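Local atomic coordinates of extracellular serine protease (Aeromonas sobria, PDB entry 3WQB), a protein that cleaves peptide bonds after paired basic residues as a calcium-binding secreted serine protease of the furin-like subtilase group, and is probably a potent virulence factor. Residues A[29-34]-A[292-297]; A[310-315]-A[329-334]. The protein carries 1 engineered substitution. All blocks are in the same frame, centred on the assembly; numbering follows the deposited sequence.

Contact 1 (A[29-34]-A[292-297]). With CA (calcium ion), chain C; CA (calcium ion), chain E.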
loop_
_atom_site.group_PDB
_atom_site.type_symbol
_atom_site.label_atom_id
_atom_site.label_comp_id
_atom_site.label_asym_id
_atom_site.label_seq_id
_atom_site.Cartn_x
_atom_site.Cartn_y
_atom_site.Cartn_z
ATOM N N ASN A 29 -24.389 -6.304 -18.685
ATOM C CA ASN A 29 -24.028 -7.099 -17.516
ATOM C C ASN A 29 -25.093 -6.898 -16.448
ATOM O O ASN A 29 -25.313 -5.774 -16.006
ATOM C CB ASN A 29 -22.653 -6.678 -16.999
ATOM C CG ASN A 29 -21.597 -6.718 -18.081
ATOM O OD1 ASN A 29 -20.991 -7.760 -18.324
ATOM N ND2 ASN A 29 -21.372 -5.580 -18.743
ATOM N N PRO A 30 -25.782 -7.979 -16.042
ATOM C CA PRO A 30 -26.945 -7.796 -15.172
ATOM C C PRO A 30 -26.680 -7.123 -13.825
ATOM O O PRO A 30 -27.588 -6.525 -13.259
ATOM C CB PRO A 30 -27.483 -9.224 -14.991
ATOM C CG PRO A 30 -27.037 -9.932 -16.236
ATOM C CD PRO A 30 -25.655 -9.374 -16.493
ATOM N N LEU A 31 -25.446 -7.187 -13.327
ATOM C CA LEU A 31 -25.144 -6.604 -12.021
ATOM C C LEU A 31 -24.497 -5.223 -12.084
ATOM O O LEU A 31 -24.202 -4.626 -11.038
ATOM C CB LEU A 31 -24.264 -7.547 -11.189
ATOM C CG LEU A 31 -24.768 -8.975 -10.989
ATOM C CD1 LEU A 31 -23.705 -9.763 -10.243
ATOM C CD2 LEU A 31 -26.087 -9.004 -10.231
ATOM N N GLN A 32 -24.275 -4.696 -13.287
ATOM C CA GLN A 32 -23.497 -3.453 -13.391
ATOM C C GLN A 32 -24.164 -2.244 -12.749
ATOM O O GLN A 32 -23.480 -1.331 -12.290
ATOM C CB GLN A 32 -23.063 -3.163 -14.829
ATOM C CG GLN A 32 -24.157 -2.713 -15.789
ATOM C CD GLN A 32 -23.599 -2.478 -17.170
ATOM O OE1 GLN A 32 -23.090 -3.400 -17.805
ATOM N NE2 GLN A 32 -23.666 -1.236 -17.638
ATOM N N ASP A 33 -25.490 -2.237 -12.697
ATOM C CA ASP A 33 -26.190 -1.134 -12.042
ATOM C C ASP A 33 -26.067 -1.162 -10.522
ATOM O O ASP A 33 -26.462 -0.209 -9.858
ATOM C CB ASP A 33 -27.655 -1.045 -12.493
ATOM C CG ASP A 33 -27.789 -0.584 -13.934
ATOM O OD1 ASP A 33 -27.010 0.299 -14.362
ATOM O OD2 ASP A 33 -28.679 -1.103 -14.640
ATOM N N GLN A 34 -25.508 -2.249 -9.983
ATOM C CA GLN A 34 -25.210 -2.325 -8.554
ATOM C C GLN A 34 -23.722 -2.166 -8.232
ATOM O O GLN A 34 -23.310 -2.291 -7.072
ATOM C CB GLN A 34 -25.820 -3.588 -7.935
ATOM C CG GLN A 34 -27.336 -3.483 -7.789
ATOM C CD GLN A 34 -27.769 -2.647 -6.606
ATOM O OE1 GLN A 34 -27.119 -1.663 -6.248
ATOM N NE2 GLN A 34 -28.863 -3.044 -5.977
ATOM N N ALA A 292 -20.600 -2.199 -0.462
ATOM C CA ALA A 292 -19.225 -2.580 -0.772
ATOM C C ALA A 292 -19.116 -2.854 -2.279
ATOM O O ALA A 292 -19.918 -2.319 -3.053
ATOM C CB ALA A 292 -18.764 -3.761 0.083
ATOM N N MET A 293 -18.160 -3.680 -2.699
ATOM C CA MET A 293 -17.835 -3.813 -4.118
ATOM C C MET A 293 -18.431 -5.095 -4.691
ATOM O O MET A 293 -18.001 -6.205 -4.347
ATOM C CB MET A 293 -16.317 -3.807 -4.320
ATOM C CG MET A 293 -15.566 -2.667 -3.632
ATOM S SD MET A 293 -15.841 -1.024 -4.332
ATOM C CE MET A 293 -14.774 -1.136 -5.753
ATOM N N VAL A 294 -19.415 -4.936 -5.572
ATOM C CA VAL A 294 -19.977 -6.073 -6.296
ATOM C C VAL A 294 -18.995 -6.499 -7.383
ATOM O O VAL A 294 -18.586 -5.695 -8.226
ATOM C CB VAL A 294 -21.363 -5.745 -6.886
ATOM C CG1 VAL A 294 -21.845 -6.877 -7.799
ATOM C CG2 VAL A 294 -22.352 -5.484 -5.747
ATOM N N THR A 295 -18.605 -7.769 -7.349
ATOM C CA THR A 295 -17.519 -8.245 -8.192
ATOM C C THR A 295 -17.588 -9.762 -8.396
ATOM O O THR A 295 -18.518 -10.422 -7.922
ATOM C CB THR A 295 -16.149 -7.841 -7.578
ATOM O OG1 THR A 295 -15.095 -8.130 -8.503
ATOM C CG2 THR A 295 -15.896 -8.549 -6.250
ATOM N N THR A 296 -16.603 -10.300 -9.099
ATOM C CA THR A 296 -16.487 -11.724 -9.328
ATOM C C THR A 296 -16.002 -12.457 -8.079
ATOM O O THR A 296 -14.999 -12.083 -7.465
ATOM C CB THR A 296 -15.518 -11.999 -10.485
ATOM O OG1 THR A 296 -14.302 -11.271 -10.268
ATOM C CG2 THR A 296 -16.111 -11.542 -11.812
ATOM N N ASP A 297 -16.713 -13.523 -7.729
ATOM C CA ASP A 297 -16.368 -14.390 -6.614
ATOM C C ASP A 297 -15.713 -15.657 -7.139
ATOM O O ASP A 297 -15.727 -15.910 -8.343
ATOM C CB ASP A 297 -17.655 -14.761 -5.875
ATOM C CG ASP A 297 -17.395 -15.331 -4.499
ATOM O OD1 ASP A 297 -16.492 -14.809 -3.808
ATOM O OD2 ASP A 297 -18.086 -16.302 -4.115
HETATM CA CA CA C . -19.729 -9.503 -17.276
HETATM CA CA CA E . -18.933 -18.434 -4.901
HETATM O O HOH W 1 -20.719 -2.337 -5.791
#
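One water, gripped by three backbone groups, joins Gln34 to the strand 293-296 region: its oxygen lies 2.9 Å from Gln34 O, 2.9 Å from Ala292 O and 2.9 Å from Val294 N, donating to both carbonyls and accepting from the amide. Beside this bridge the Val294 branches divide the work. With CG1 anti to the backbone N (chi1 172°), CG2 falls beside that N and comes to 3.6 Å from Gln34 O, while CG1 meets Leu31 CD1 at 4.2 Å. The side chain of Thr132, a residue of the first calcium site, also lies close to that of Val294. Here the principle that calcium sites tie together chain segments far apart in sequence is easily followed. Asn29, which opens a type I turn ending at Gln32, binds a calcium ion through OD1 at 2.4 Å; Asp87, Val126, Asn128, Ile130 and Thr132 complete the protein's share of the site, consistent with the high-affinity calcium site of subtilisins. The amide of Asn29 is held by its other end, with ND2 giving a nearly straight bond (168°) to Gln32 OE1 at 2.9 Å. Past the strand, Asp297 OD2 binds a second calcium ion at 2.4 Å.

Contact 2 (A[310-315]-A[329-334]); sequences DPSTNR and NGVMNG
A small, partly buried van der Waals contact presses the long loop that follows strand 293-296 against the corner at Gly330, just ahead of helix 335-352 in the subtilisin-type domain. Two side chains reach over from the loop. The hydroxyl of Ser312 meets a methyl, OG lying 3.5 Å from Val331 CG1, and the same methyl is approached by Asn314 CB at 4.1 Å. Farther out, the Asn314 amide, carried across by a CG anti to the backbone N (chi1 -174°), turns a flat face to Gly330, whose CA sits 3.8 Å from Asn314 ND2; with no side chain on the glycine, the two can lie this close. Although Asn314 ND2 is 3.4 Å from Gly330 O, the angle is too poor for a hydrogen bond. The amide is fixed instead by other partners, ND2 donating to Gly287 O and Gly45 O and OD1 accepting from Leu316 N. Each side is also braced internally. Asn314 N donates to Ser312 OG at 3.0 Å, closing an ST turn. On the other segment, Asn329 OD1 takes Val331 N on a lone pair in the carbonyl plane at 3.2 Å and Met332 N, tilted 22° from that plane, at 3.1 Å, while its ND2 bonds to Ser118 OG. Together the OD1 bonds form an Asx turn (Val331 N) within an Asx motif (Met332 N) at the corner, from which the chain runs to Gly334, the N-cap of the helix whose first turn holds Ala336, an engineered residue at the predicted charge-relay position, as in the nucleophile helix of subtilases.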
loop_
_atom_site.group_PDB
_atom_site.type_symbol
_atom_site.label_atom_id
_atom_site.label_comp_id
_atom_site.label_asym_id
_atom_site.label_seq_id
_atom_site.Cartn_x
_atom_site.Cartn_y
_atom_site.Cartn_z
ATOM N N ASP A 310 -21.158 -19.731 4.326
ATOM C CA ASP A 310 -20.698 -18.445 4.846
ATOM C C ASP A 310 -21.700 -17.344 4.502
ATOM O O ASP A 310 -21.396 -16.440 3.722
ATOM C CB ASP A 310 -19.290 -18.109 4.331
ATOM C CG ASP A 310 -18.621 -16.988 5.121
ATOM O OD1 ASP A 310 -18.940 -16.808 6.316
ATOM O OD2 ASP A 310 -17.767 -16.283 4.536
ATOM N N PRO A 311 -22.905 -17.413 5.098
ATOM C CA PRO A 311 -23.970 -16.487 4.714
ATOM C C PRO A 311 -23.611 -15.020 4.926
ATOM O O PRO A 311 -22.759 -14.689 5.751
ATOM C CB PRO A 311 -25.122 -16.868 5.648
ATOM C CG PRO A 311 -24.470 -17.526 6.805
ATOM C CD PRO A 311 -23.322 -18.279 6.218
ATOM N N SER A 312 -24.268 -14.162 4.157
ATOM C CA SER A 312 -24.108 -12.720 4.248
ATOM C C SER A 312 -25.480 -12.067 4.213
ATOM O O SER A 312 -26.391 -12.564 3.548
ATOM C CB SER A 312 -23.272 -12.201 3.072
ATOM O OG SER A 312 -23.182 -10.781 3.098
ATOM N N THR A 313 -25.617 -10.935 4.900
ATOM C CA THR A 313 -26.824 -10.121 4.760
ATOM C C THR A 313 -26.861 -9.368 3.421
ATOM O O THR A 313 -27.883 -8.802 3.053
ATOM C CB THR A 313 -27.020 -9.119 5.918
ATOM O OG1 THR A 313 -25.978 -8.137 5.893
ATOM C CG2 THR A 313 -27.037 -9.831 7.282
ATOM N N ASN A 314 -25.751 -9.363 2.685
ATOM C CA ASN A 314 -25.794 -8.841 1.327
ATOM C C ASN A 314 -26.766 -9.662 0.478
ATOM O O ASN A 314 -26.657 -10.887 0.429
ATOM C CB ASN A 314 -24.409 -8.810 0.700
ATOM C CG ASN A 314 -24.422 -8.136 -0.641
ATOM O OD1 ASN A 314 -24.793 -8.743 -1.649
ATOM N ND2 ASN A 314 -24.077 -6.851 -0.661
ATOM N N ARG A 315 -27.715 -8.991 -0.174
ATOM C CA ARG A 315 -28.797 -9.718 -0.855
ATOM C C ARG A 315 -28.374 -10.507 -2.093
ATOM O O ARG A 315 -29.116 -11.381 -2.554
ATOM C CB ARG A 315 -29.961 -8.784 -1.209
ATOM C CG ARG A 315 -30.571 -8.060 -0.015
ATOM C CD ARG A 315 -31.849 -7.298 -0.401
ATOM N NE ARG A 315 -31.666 -6.463 -1.593
ATOM C CZ ARG A 315 -31.127 -5.242 -1.598
ATOM N NH1 ARG A 315 -30.732 -4.669 -0.468
ATOM N NH2 ARG A 315 -30.991 -4.583 -2.741
ATOM N N ASN A 329 -19.986 -11.674 -5.693
ATOM C CA ASN A 329 -20.199 -11.326 -4.287
ATOM C C ASN A 329 -20.389 -9.814 -4.158
ATOM O O ASN A 329 -20.069 -9.075 -5.089
ATOM C CB ASN A 329 -19.065 -11.863 -3.378
ATOM C CG ASN A 329 -17.751 -11.079 -3.509
ATOM O OD1 ASN A 329 -17.665 -9.916 -3.104
ATOM N ND2 ASN A 329 -16.708 -11.745 -4.016
ATOM N N GLY A 330 -20.933 -9.375 -3.028
ATOM C CA GLY A 330 -21.172 -7.950 -2.787
ATOM C C GLY A 330 -20.441 -7.425 -1.570
ATOM O O GLY A 330 -20.771 -6.351 -1.049
ATOM N N VAL A 331 -19.459 -8.184 -1.090
ATOM C CA VAL A 331 -18.787 -7.858 0.170
ATOM C C VAL A 331 -17.306 -7.513 0.019
ATOM O O VAL A 331 -16.650 -7.175 1.002
ATOM C CB VAL A 331 -18.952 -8.983 1.220
ATOM C CG1 VAL A 331 -20.423 -9.194 1.556
ATOM C CG2 VAL A 331 -18.289 -10.276 0.742
ATOM N N MET A 332 -16.776 -7.592 -1.200
ATOM C CA MET A 332 -15.384 -7.204 -1.403
ATOM C C MET A 332 -15.203 -5.740 -1.027
ATOM O O MET A 332 -16.049 -4.913 -1.328
ATOM C CB MET A 332 -14.956 -7.473 -2.844
ATOM C CG MET A 332 -13.516 -7.130 -3.158
ATOM S SD MET A 332 -12.350 -7.943 -2.053
ATOM C CE MET A 332 -10.818 -7.278 -2.681
ATOM N N ASN A 333 -14.103 -5.422 -0.354
ATOM C CA ASN A 333 -13.924 -4.086 0.197
ATOM C C ASN A 333 -12.443 -3.791 0.435
ATOM O O ASN A 333 -11.568 -4.467 -0.104
ATOM C CB ASN A 333 -14.722 -3.948 1.499
ATOM C CG ASN A 333 -14.161 -4.800 2.614
ATOM O OD1 ASN A 333 -13.274 -5.625 2.388
ATOM N ND2 ASN A 333 -14.660 -4.597 3.833
ATOM N N GLY A 334 -12.169 -2.765 1.229
ATOM C CA GLY A 334 -10.823 -2.497 1.693
ATOM C C GLY A 334 -10.005 -1.617 0.775
ATOM O O GLY A 334 -10.419 -1.271 -0.341
#

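Although their centres are 11 Å apart, contacts 1 and 2 are joined directly: strand 293-296 of contact 1 pairs antiparallel with 328-329, through the probable bond between Thr295 O and Asn329 N, and beyond the corner at Gly330 Met293 N and Met332 O are probably hydrogen-bonded as well. Contact 1 backs residues 292-297 with the N-terminal turn, whereas contact 2 lays loop 310-315 on the partner segment 329-334. The first is buried, and its chemistry is a methyl patch beside a bridging water, with calcium ions bound at one residue of each segment. The second is only partly buried and coordinates no metal; turns within each segment give it shape, and its polar amide finds its partners beyond the pair.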